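Local coordinates for protein pentafunctional AROM polypeptide (Schizosaccharomyces pombe, PDB 5SWV) that carries the dehydroquinate dehydratase and shikimate dehydrogenase modules of a five-activity enzyme of the shikimate pathway, which leads to the aromatic amino acids, at residues A[91-102]-A[118-129]; A[203-211]-A[227-235]. One frame throughout, in Å; residues are numbered along the deposited sequence.

Interaction 1: A[91-102]-A[118-129]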
loop_
_atom_site.group_PDB
_atom_site.type_symbol
_atom_site.label_atom_id
_atom_site.label_comp_id
_atom_site.label_asym_id
_atom_site.label_seq_id
_atom_site.Cartn_x
_atom_site.Cartn_y
_atom_site.Cartn_z
ATOM N N ASN A 91 -34.535 0.334 1.379
ATOM C CA ASN A 91 -34.768 -0.423 0.151
ATOM C C ASN A 91 -35.688 0.264 -0.839
ATOM O O ASN A 91 -35.599 -0.018 -2.030
ATOM C CB ASN A 91 -35.351 -1.809 0.455
ATOM C CG ASN A 91 -34.350 -2.720 1.121
ATOM O OD1 ASN A 91 -33.376 -3.145 0.505
ATOM N ND2 ASN A 91 -34.585 -3.027 2.385
ATOM N N ASP A 92 -36.584 1.127 -0.361
ATOM C CA ASP A 92 -37.566 1.730 -1.264
ATOM C C ASP A 92 -36.964 2.828 -2.140
ATOM O O ASP A 92 -37.581 3.198 -3.119
ATOM C CB ASP A 92 -38.877 2.179 -0.563
ATOM C CG ASP A 92 -38.649 3.009 0.711
ATOM O OD1 ASP A 92 -37.722 3.838 0.758
ATOM O OD2 ASP A 92 -39.414 2.835 1.691
ATOM N N LYS A 93 -35.751 3.290 -1.821
ATOM C CA LYS A 93 -35.158 4.476 -2.434
ATOM C C LYS A 93 -34.106 4.154 -3.498
ATOM O O LYS A 93 -32.953 4.572 -3.417
ATOM C CB LYS A 93 -34.591 5.356 -1.333
ATOM C CG LYS A 93 -35.685 6.153 -0.665
ATOM C CD LYS A 93 -35.168 6.944 0.526
ATOM C CE LYS A 93 -35.801 8.334 0.595
ATOM N NZ LYS A 93 -37.291 8.330 0.449
ATOM N N GLU A 94 -34.542 3.416 -4.511
ATOM C CA GLU A 94 -33.664 2.943 -5.569
ATOM C C GLU A 94 -33.142 4.070 -6.434
ATOM O O GLU A 94 -31.966 4.061 -6.810
ATOM C CB GLU A 94 -34.394 1.932 -6.444
ATOM C CG GLU A 94 -33.585 1.420 -7.621
ATOM C CD GLU A 94 -34.317 0.348 -8.384
ATOM O OE1 GLU A 94 -34.716 0.602 -9.530
ATOM O OE2 GLU A 94 -34.504 -0.749 -7.840
ATOM N N GLU A 95 -34.004 5.026 -6.769
ATOM C CA GLU A 95 -33.587 6.129 -7.633
ATOM C C GLU A 95 -32.434 6.913 -6.990
ATOM O O GLU A 95 -31.483 7.309 -7.672
ATOM C CB GLU A 95 -34.775 7.034 -7.995
ATOM C CG GLU A 95 -35.853 6.347 -8.836
ATOM C CD GLU A 95 -35.307 5.579 -10.055
ATOM O OE1 GLU A 95 -34.681 6.208 -10.945
ATOM O OE2 GLU A 95 -35.498 4.336 -10.131
ATOM N N GLU A 96 -32.493 7.075 -5.674
ATOM C CA GLU A 96 -31.475 7.826 -4.950
ATOM C C GLU A 96 -30.146 7.047 -4.868
ATOM O O GLU A 96 -29.057 7.625 -4.948
ATOM C CB GLU A 96 -31.983 8.219 -3.560
ATOM C CG GLU A 96 -33.085 9.281 -3.547
ATOM C CD GLU A 96 -34.512 8.791 -3.875
ATOM O OE1 GLU A 96 -34.860 7.581 -3.738
ATOM O OE2 GLU A 96 -35.322 9.666 -4.272
ATOM N N ALA A 97 -30.249 5.733 -4.731
ATOM C CA ALA A 97 -29.083 4.862 -4.797
ATOM C C ALA A 97 -28.435 4.904 -6.171
ATOM O O ALA A 97 -27.218 5.051 -6.289
ATOM C CB ALA A 97 -29.481 3.443 -4.464
ATOM N N LYS A 98 -29.258 4.779 -7.211
ATOM C CA LYS A 98 -28.772 4.819 -8.603
ATOM C C LYS A 98 -28.033 6.107 -8.898
ATOM O O LYS A 98 -26.924 6.076 -9.427
ATOM C CB LYS A 98 -29.934 4.668 -9.567
ATOM C CG LYS A 98 -29.591 4.871 -11.031
ATOM C CD LYS A 98 -30.684 4.302 -11.926
ATOM C CE LYS A 98 -32.001 5.065 -11.838
ATOM N NZ LYS A 98 -31.951 6.252 -12.724
ATOM N N GLU A 99 -28.655 7.223 -8.525
ATOM C CA GLU A 99 -28.031 8.531 -8.647
ATOM C C GLU A 99 -26.680 8.554 -7.965
ATOM O O GLU A 99 -25.728 9.061 -8.539
ATOM C CB GLU A 99 -28.900 9.618 -8.038
ATOM C CG GLU A 99 -28.437 11.026 -8.384
ATOM C CD GLU A 99 -29.147 12.125 -7.599
ATOM O OE1 GLU A 99 -29.719 11.837 -6.509
ATOM O OE2 GLU A 99 -29.114 13.291 -8.077
ATOM N N LEU A 100 -26.590 8.004 -6.754
ATOM C CA LEU A 100 -25.326 8.002 -6.013
ATOM C C LEU A 100 -24.271 7.134 -6.683
ATOM O O LEU A 100 -23.111 7.536 -6.784
ATOM C CB LEU A 100 -25.514 7.579 -4.546
ATOM C CG LEU A 100 -26.002 8.680 -3.579
ATOM C CD1 LEU A 100 -26.641 8.090 -2.317
ATOM C CD2 LEU A 100 -24.877 9.638 -3.203
ATOM N N MET A 101 -24.671 5.962 -7.151
ATOM C CA MET A 101 -23.719 5.042 -7.762
ATOM C C MET A 101 -23.191 5.580 -9.094
ATOM O O MET A 101 -22.011 5.447 -9.396
ATOM C CB MET A 101 -24.334 3.636 -7.912
ATOM C CG MET A 101 -24.510 2.916 -6.578
ATOM S SD MET A 101 -25.232 1.263 -6.694
ATOM C CE MET A 101 -26.977 1.599 -6.862
ATOM N N LEU A 102 -24.064 6.208 -9.875
ATOM C CA LEU A 102 -23.651 6.874 -11.111
ATOM C C LEU A 102 -22.611 7.945 -10.862
ATOM O O LEU A 102 -21.641 8.077 -11.610
ATOM C CB LEU A 102 -24.848 7.510 -11.796
ATOM C CG LEU A 102 -25.802 6.539 -12.490
ATOM C CD1 LEU A 102 -27.058 7.255 -12.983
ATOM C CD2 LEU A 102 -25.118 5.799 -13.631
ATOM N N TRP A 118 -31.795 -4.546 -6.534
ATOM C CA TRP A 118 -32.211 -3.409 -7.363
ATOM C C TRP A 118 -32.807 -3.904 -8.691
ATOM O O TRP A 118 -32.447 -4.979 -9.179
ATOM C CB TRP A 118 -31.042 -2.478 -7.686
ATOM C CG TRP A 118 -30.321 -1.863 -6.524
ATOM C CD1 TRP A 118 -28.978 -1.921 -6.285
ATOM C CD2 TRP A 118 -30.879 -1.061 -5.478
ATOM N NE1 TRP A 118 -28.667 -1.214 -5.147
ATOM C CE2 TRP A 118 -29.821 -0.683 -4.629
ATOM C CE3 TRP A 118 -32.167 -0.635 -5.169
ATOM C CZ2 TRP A 118 -30.014 0.100 -3.489
ATOM C CZ3 TRP A 118 -32.361 0.148 -4.027
ATOM C CH2 TRP A 118 -31.287 0.503 -3.207
ATOM N N SER A 119 -33.701 -3.118 -9.284
ATOM C CA SER A 119 -34.330 -3.500 -10.541
ATOM C C SER A 119 -33.287 -3.750 -11.627
ATOM O O SER A 119 -32.196 -3.181 -11.613
ATOM C CB SER A 119 -35.314 -2.417 -11.022
ATOM O OG SER A 119 -34.640 -1.225 -11.377
ATOM N N SER A 120 -33.644 -4.615 -12.562
ATOM C CA SER A 120 -32.775 -4.937 -13.673
ATOM C C SER A 120 -32.604 -3.714 -14.563
ATOM O O SER A 120 -31.565 -3.549 -15.200
ATOM C CB SER A 120 -33.342 -6.113 -14.463
ATOM O OG SER A 120 -34.677 -5.856 -14.866
ATOM N N GLU A 121 -33.616 -2.852 -14.596
ATOM C CA GLU A 121 -33.504 -1.570 -15.271
ATOM C C GLU A 121 -32.363 -0.755 -14.677
ATOM O O GLU A 121 -31.512 -0.253 -15.415
ATOM C CB GLU A 121 -34.824 -0.767 -15.212
ATOM C CG GLU A 121 -34.847 0.444 -16.165
ATOM C CD GLU A 121 -36.027 1.383 -15.962
ATOM O OE1 GLU A 121 -35.991 2.506 -16.509
ATOM O OE2 GLU A 121 -36.980 1.010 -15.248
ATOM N N THR A 122 -32.344 -0.633 -13.351
ATOM C CA THR A 122 -31.328 0.165 -12.668
ATOM C C THR A 122 -29.954 -0.463 -12.825
ATOM O O THR A 122 -28.986 0.241 -13.088
ATOM C CB THR A 122 -31.681 0.384 -11.185
ATOM O OG1 THR A 122 -32.745 1.335 -11.101
ATOM C CG2 THR A 122 -30.496 0.912 -10.386
ATOM N N ILE A 123 -29.877 -1.779 -12.694
ATOM C CA ILE A 123 -28.606 -2.476 -12.800
ATOM C C ILE A 123 -27.976 -2.241 -14.163
ATOM O O ILE A 123 -26.782 -1.947 -14.263
ATOM C CB ILE A 123 -28.766 -3.993 -12.564
ATOM C CG1 ILE A 123 -29.118 -4.263 -11.107
ATOM C CG2 ILE A 123 -27.474 -4.731 -12.890
ATOM C CD1 ILE A 123 -29.611 -5.665 -10.878
ATOM N N ASN A 124 -28.794 -2.374 -15.203
ATOM C CA ASN A 124 -28.369 -2.127 -16.580
ATOM C C ASN A 124 -27.897 -0.689 -16.818
ATOM O O ASN A 124 -26.823 -0.461 -17.377
ATOM C CB ASN A 124 -29.526 -2.447 -17.521
ATOM C CG ASN A 124 -29.116 -2.481 -18.978
ATOM O OD1 ASN A 124 -28.053 -2.976 -19.340
ATOM N ND2 ASN A 124 -29.982 -1.994 -19.818
ATOM N N ILE A 125 -28.693 0.283 -16.386
ATOM C CA ILE A 125 -28.279 1.679 -16.472
ATOM C C ILE A 125 -26.916 1.901 -15.802
ATOM O O ILE A 125 -26.075 2.614 -16.340
ATOM C CB ILE A 125 -29.327 2.600 -15.852
ATOM C CG1 ILE A 125 -30.556 2.655 -16.756
ATOM C CG2 ILE A 125 -28.777 4.006 -15.641
ATOM C CD1 ILE A 125 -31.808 3.155 -16.055
ATOM N N LEU A 126 -26.702 1.306 -14.633
ATOM C CA LEU A 126 -25.413 1.429 -13.959
ATOM C C LEU A 126 -24.337 0.725 -14.757
ATOM O O LEU A 126 -23.230 1.232 -14.872
ATOM C CB LEU A 126 -25.453 0.861 -12.543
ATOM C CG LEU A 126 -26.373 1.575 -11.540
ATOM C CD1 LEU A 126 -26.615 0.707 -10.301
ATOM C CD2 LEU A 126 -25.825 2.943 -11.153
ATOM N N TYR A 127 -24.657 -0.443 -15.307
ATOM C CA TYR A 127 -23.719 -1.170 -16.178
ATOM C C TYR A 127 -23.348 -0.338 -17.411
ATOM O O TYR A 127 -22.169 -0.155 -17.699
ATOM C CB TYR A 127 -24.303 -2.531 -16.588
ATOM C CG TYR A 127 -23.485 -3.264 -17.618
ATOM C CD1 TYR A 127 -22.322 -3.932 -17.258
ATOM C CD2 TYR A 127 -23.871 -3.285 -18.961
ATOM C CE1 TYR A 127 -21.567 -4.601 -18.200
ATOM C CE2 TYR A 127 -23.117 -3.956 -19.910
ATOM C CZ TYR A 127 -21.967 -4.606 -19.516
ATOM O OH TYR A 127 -21.205 -5.266 -20.436
ATOM N N GLN A 128 -24.348 0.205 -18.103
ATOM C CA GLN A 128 -24.099 1.047 -19.280
ATOM C C GLN A 128 -23.166 2.239 -18.981
ATOM O O GLN A 128 -22.424 2.644 -19.852
ATOM C CB GLN A 128 -25.412 1.532 -19.926
ATOM C CG GLN A 128 -26.329 0.442 -20.498
ATOM C CD GLN A 128 -25.665 -0.487 -21.525
ATOM O OE1 GLN A 128 -24.789 -0.084 -22.278
ATOM N NE2 GLN A 128 -26.098 -1.739 -21.556
ATOM N N HIS A 129 -23.171 2.770 -17.756
ATOM C CA HIS A 129 -22.347 3.933 -17.413
ATOM C C HIS A 129 -21.075 3.608 -16.643
ATOM O O HIS A 129 -20.422 4.512 -16.148
ATOM C CB HIS A 129 -23.182 4.942 -16.632
ATOM C CG HIS A 129 -24.311 5.521 -17.425
ATOM N ND1 HIS A 129 -25.426 4.786 -17.781
ATOM C CD2 HIS A 129 -24.488 6.757 -17.952
ATOM C CE1 HIS A 129 -26.240 5.545 -18.492
ATOM N NE2 HIS A 129 -25.696 6.745 -18.610
HETATM O O HOH W 1 -34.563 2.672 -12.366
#
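The carboxylate of Glu94 meets Ser119 and Thr122 at the start of helix 120-128 and takes three hydrogen bonds there. Glu94 OE1 accepts from Ser119 OG and Thr122 OG1, each at 2.6 Å. Both come from the same face of the carboxylate. Ser119 OG is on the syn side but tilted out of the plane; Thr122 OG1 stands further above it. Glu94 OE2 takes the backbone Ser119 N at 2.9 Å in a nearly straight bond (172°). Ser119 is the N-cap of its helix, and its OG in turn accepts from Thr122 N at 3.1 Å. One water donates to both Thr122 OG1 and Glu95 OE2, so it bridges the two helices. Glu95 OE1 forms a salt bridge with Lys98 NZ, which holds the bent Lys98 chain. Lys98 CD lies against Thr122 OG1 and CG2, 3.7 Å from each.

Glu94 reaches this site because its chain is extended, with CG anti to the backbone N (chi1 177°). On the way it passes the Trp118 indole, its CG 3.5 Å from Trp118 CE3. Ala97 CB packs against Trp118 CZ2. Met101 makes an oblique Met-aromatic contact with the same ring, and its CE also touches Leu126 CD1 at 3.6 Å. Leu102 packs on Leu126 and on His129 CB.

Helices 94-106 and 120-128 are neighbouring outer helices of the type I dehydroquinase barrel. They run nearly parallel, 11° apart. Met101 and Leu126 also touch strand 111-115, which joins the helices in sequence. The polar cluster lies beside the indole packing, with Leu102 and Leu126 further along. The capped helix start would probably stabilise Glu94 as a carboxylate.

Interaction 2: A[203-211]-A[227-235]; sequences MGRFGQLSR and SKAAPGQLT
The Arg211 guanidinium lies flat against the turn at Gln233, whose CA sits over the centre of one face, 3.5 Å above the plane. At its edge, in plane, are Ala230 CB and Pro231 O. Arg211 NH2 donates to Pro231 O at 3.1 Å, with the acceptor almost in the guanidinium plane. Gly232 O is also close to Arg211 NE, but the angle is too poor for a hydrogen bond. The Arg211 chain is extended from CG to NE, which carries the flat group from helix 208-213 across to the turn.

Pro231 O has a second donor. Gly204 N reaches it at 2.7 Å from the opposite face of the carbonyl plane. Pro231 and Gly232 are the central residues of a type II turn, closed by Gln233 N to Ala230 O at 3.2 Å. Gly232, with phi 96°, has only hydrogens facing Gly204 O, its CA 3.6 Å from that oxygen.

Gln208 CG packs on Gly232 O at 3.3 Å. Gln208 OE1 accepts from a water that also donates to Gln233 O and is weakly bonded by Lys228 NZ. Arg205 NH1 and Lys228 NZ, of like charge, come within 3.7 Å. Met203 CE touches Ala230 CB at 3.6 Å. Gln233 OE1 accepts from Ala229 N, and its NE2 bonds Thr16 of the first barrel strand.

The contact joins the loops after the seventh and eighth strands. These lie at the C-terminal mouth of the barrel, where type I dehydroquinases have their active site. The bond to Pro231 O and the Gln233 CA against one face together fix the position and rotation of the guanidinium.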
loop_
_atom_site.group_PDB
_atom_site.type_symbol
_atom_site.label_atom_id
_atom_site.label_comp_id
_atom_site.label_asym_id
_atom_site.label_seq_id
_atom_site.Cartn_x
_atom_site.Cartn_y
_atom_site.Cartn_z
ATOM N N MET A 203 -21.654 -15.046 6.749
ATOM C CA MET A 203 -21.601 -14.211 7.933
ATOM C C MET A 203 -22.185 -14.977 9.122
ATOM O O MET A 203 -22.685 -16.098 8.967
ATOM C CB MET A 203 -22.277 -12.865 7.685
ATOM C CG MET A 203 -23.782 -12.873 7.443
ATOM S SD MET A 203 -24.494 -11.252 7.022
ATOM C CE MET A 203 -23.271 -10.518 5.951
ATOM N N GLY A 204 -22.094 -14.378 10.304
ATOM C CA GLY A 204 -22.459 -15.039 11.549
ATOM C C GLY A 204 -21.207 -15.549 12.220
ATOM O O GLY A 204 -20.228 -15.857 11.551
ATOM N N ARG A 205 -21.239 -15.645 13.546
ATOM C CA ARG A 205 -20.133 -16.232 14.308
ATOM C C ARG A 205 -19.849 -17.665 13.904
ATOM O O ARG A 205 -18.696 -18.082 13.934
ATOM C CB ARG A 205 -20.406 -16.185 15.805
ATOM C CG ARG A 205 -20.448 -14.770 16.349
ATOM C CD ARG A 205 -20.513 -14.717 17.877
ATOM N NE ARG A 205 -19.866 -13.498 18.367
ATOM C CZ ARG A 205 -18.547 -13.259 18.321
ATOM N NH1 ARG A 205 -18.076 -12.102 18.775
ATOM N NH2 ARG A 205 -17.676 -14.156 17.822
ATOM N N PHE A 206 -20.892 -18.412 13.538
ATOM C CA PHE A 206 -20.720 -19.770 12.999
ATOM C C PHE A 206 -20.039 -19.769 11.625
ATOM O O PHE A 206 -19.387 -20.739 11.255
ATOM C CB PHE A 206 -22.059 -20.505 12.845
ATOM C CG PHE A 206 -22.691 -20.991 14.135
ATOM C CD1 PHE A 206 -22.021 -21.884 14.977
ATOM C CD2 PHE A 206 -24.015 -20.640 14.452
ATOM C CE1 PHE A 206 -22.637 -22.368 16.134
ATOM C CE2 PHE A 206 -24.632 -21.123 15.606
ATOM C CZ PHE A 206 -23.940 -21.985 16.448
ATOM N N GLY A 207 -20.209 -18.694 10.857
ATOM C CA GLY A 207 -19.642 -18.581 9.506
ATOM C C GLY A 207 -18.154 -18.318 9.406
ATOM O O GLY A 207 -17.579 -18.411 8.323
ATOM N N GLN A 208 -17.517 -18.024 10.533
ATOM C CA GLN A 208 -16.142 -17.501 10.542
ATOM C C GLN A 208 -15.117 -18.359 9.784
ATOM O O GLN A 208 -14.225 -17.814 9.133
ATOM C CB GLN A 208 -15.672 -17.208 11.978
ATOM C CG GLN A 208 -16.437 -16.052 12.629
ATOM C CD GLN A 208 -15.973 -15.675 14.018
ATOM O OE1 GLN A 208 -16.647 -14.933 14.712
ATOM N NE2 GLN A 208 -14.833 -16.181 14.427
ATOM N N LEU A 209 -15.246 -19.682 9.845
ATOM C CA LEU A 209 -14.407 -20.544 9.002
ATOM C C LEU A 209 -14.437 -20.120 7.509
ATOM O O LEU A 209 -13.380 -20.063 6.856
ATOM C CB LEU A 209 -14.829 -22.016 9.117
ATOM C CG LEU A 209 -14.035 -23.018 8.266
ATOM C CD1 LEU A 209 -12.546 -23.014 8.573
ATOM C CD2 LEU A 209 -14.587 -24.415 8.443
ATOM N N SER A 210 -15.627 -19.840 6.971
ATOM C CA SER A 210 -15.751 -19.553 5.550
ATOM C C SER A 210 -15.051 -18.247 5.170
ATOM O O SER A 210 -14.522 -18.143 4.079
ATOM C CB SER A 210 -17.216 -19.513 5.115
ATOM O OG SER A 210 -17.899 -18.376 5.645
ATOM N N ARG A 211 -15.053 -17.256 6.062
ATOM C CA ARG A 211 -14.307 -15.993 5.844
ATOM C C ARG A 211 -12.811 -16.262 5.737
ATOM O O ARG A 211 -12.129 -15.735 4.855
ATOM C CB ARG A 211 -14.511 -14.999 6.999
ATOM C CG ARG A 211 -15.913 -14.423 7.150
ATOM C CD ARG A 211 -15.963 -13.595 8.415
ATOM N NE ARG A 211 -17.241 -12.935 8.672
ATOM C CZ ARG A 211 -17.677 -11.826 8.080
ATOM N NH1 ARG A 211 -16.967 -11.226 7.126
ATOM N NH2 ARG A 211 -18.852 -11.323 8.439
ATOM N N SER A 227 -17.647 -0.259 14.677
ATOM C CA SER A 227 -18.384 -1.529 14.761
ATOM C C SER A 227 -17.997 -2.459 13.627
ATOM O O SER A 227 -17.387 -2.017 12.649
ATOM C CB SER A 227 -19.907 -1.284 14.722
ATOM O OG SER A 227 -20.294 -0.458 13.634
ATOM N N LYS A 228 -18.350 -3.738 13.767
ATOM C CA LYS A 228 -18.230 -4.686 12.668
ATOM C C LYS A 228 -19.305 -4.381 11.662
ATOM O O LYS A 228 -20.413 -3.980 12.027
ATOM C CB LYS A 228 -18.419 -6.122 13.131
ATOM C CG LYS A 228 -17.347 -6.607 14.083
ATOM C CD LYS A 228 -17.661 -7.992 14.615
ATOM C CE LYS A 228 -16.772 -8.302 15.801
ATOM N NZ LYS A 228 -16.988 -9.705 16.233
ATOM N N ALA A 229 -18.975 -4.577 10.394
ATOM C CA ALA A 229 -19.947 -4.426 9.320
ATOM C C ALA A 229 -20.981 -5.546 9.339
ATOM O O ALA A 229 -22.124 -5.332 8.972
ATOM C CB ALA A 229 -19.245 -4.382 7.971
ATOM N N ALA A 230 -20.570 -6.740 9.735
ATOM C CA ALA A 230 -21.490 -7.862 9.835
ATOM C C ALA A 230 -21.012 -8.893 10.871
ATOM O O ALA A 230 -19.824 -8.949 11.178
ATOM C CB ALA A 230 -21.662 -8.502 8.467
ATOM N N PRO A 231 -21.945 -9.707 11.412
ATOM C CA PRO A 231 -21.576 -10.690 12.427
ATOM C C PRO A 231 -20.515 -11.655 11.924
ATOM O O PRO A 231 -20.618 -12.181 10.799
ATOM C CB PRO A 231 -22.883 -11.448 12.693
ATOM C CG PRO A 231 -23.968 -10.556 12.235
ATOM C CD PRO A 231 -23.384 -9.798 11.077
ATOM N N GLY A 232 -19.503 -11.870 12.753
ATOM C CA GLY A 232 -18.463 -12.827 12.449
ATOM C C GLY A 232 -17.249 -12.206 11.818
ATOM O O GLY A 232 -16.282 -12.894 11.550
ATOM N N GLN A 233 -17.269 -10.902 11.594
ATOM C CA GLN A 233 -16.177 -10.256 10.893
ATOM C C GLN A 233 -14.925 -10.236 11.742
ATOM O O GLN A 233 -14.993 -10.008 12.947
ATOM C CB GLN A 233 -16.556 -8.839 10.545
ATOM C CG GLN A 233 -15.561 -8.141 9.638
ATOM C CD GLN A 233 -16.062 -6.778 9.212
ATOM O OE1 GLN A 233 -16.877 -6.150 9.908
ATOM N NE2 GLN A 233 -15.582 -6.308 8.057
ATOM N N LEU A 234 -13.792 -10.447 11.079
ATOM C CA LEU A 234 -12.479 -10.510 11.707
ATOM C C LEU A 234 -11.611 -9.306 11.348
ATOM O O LEU A 234 -11.820 -8.679 10.327
ATOM C CB LEU A 234 -11.771 -11.770 11.225
ATOM C CG LEU A 234 -12.431 -13.097 11.585
ATOM C CD1 LEU A 234 -11.717 -14.265 10.905
ATOM C CD2 LEU A 234 -12.463 -13.284 13.104
ATOM N N THR A 235 -10.629 -9.014 12.193
ATOM C CA THR A 235 -9.604 -8.039 11.881
ATOM C C THR A 235 -8.541 -8.736 11.043
ATOM O O THR A 235 -8.552 -9.975 10.929
ATOM C CB THR A 235 -8.965 -7.404 13.138
ATOM O OG1 THR A 235 -8.262 -8.388 13.905
ATOM C CG2 THR A 235 -10.007 -6.742 14.006
HETATM O O HOH W 2 -15.881 -12.330 14.672
#

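How the interactions relate
Both contacts lie in the barrel of the dehydroquinase module, and they follow one another along the chain without nesting or crossing. Interaction 1 comes first. It closes a loop through strand 111-115 and pairs helices 94-106 and 120-128 on the outside of the barrel. The chain then adds strands 134-140 and 167-173 with helices 152-162 and 177-193, then strand 198-203, at whose end interaction 2 begins. That contact closes a second loop, through strand 218-220, and ties the segment after strand 198-203 to the loop leading into helix 236-245. The centres are 28 Å apart and the nearest atoms about 14 Å, so the two do not touch.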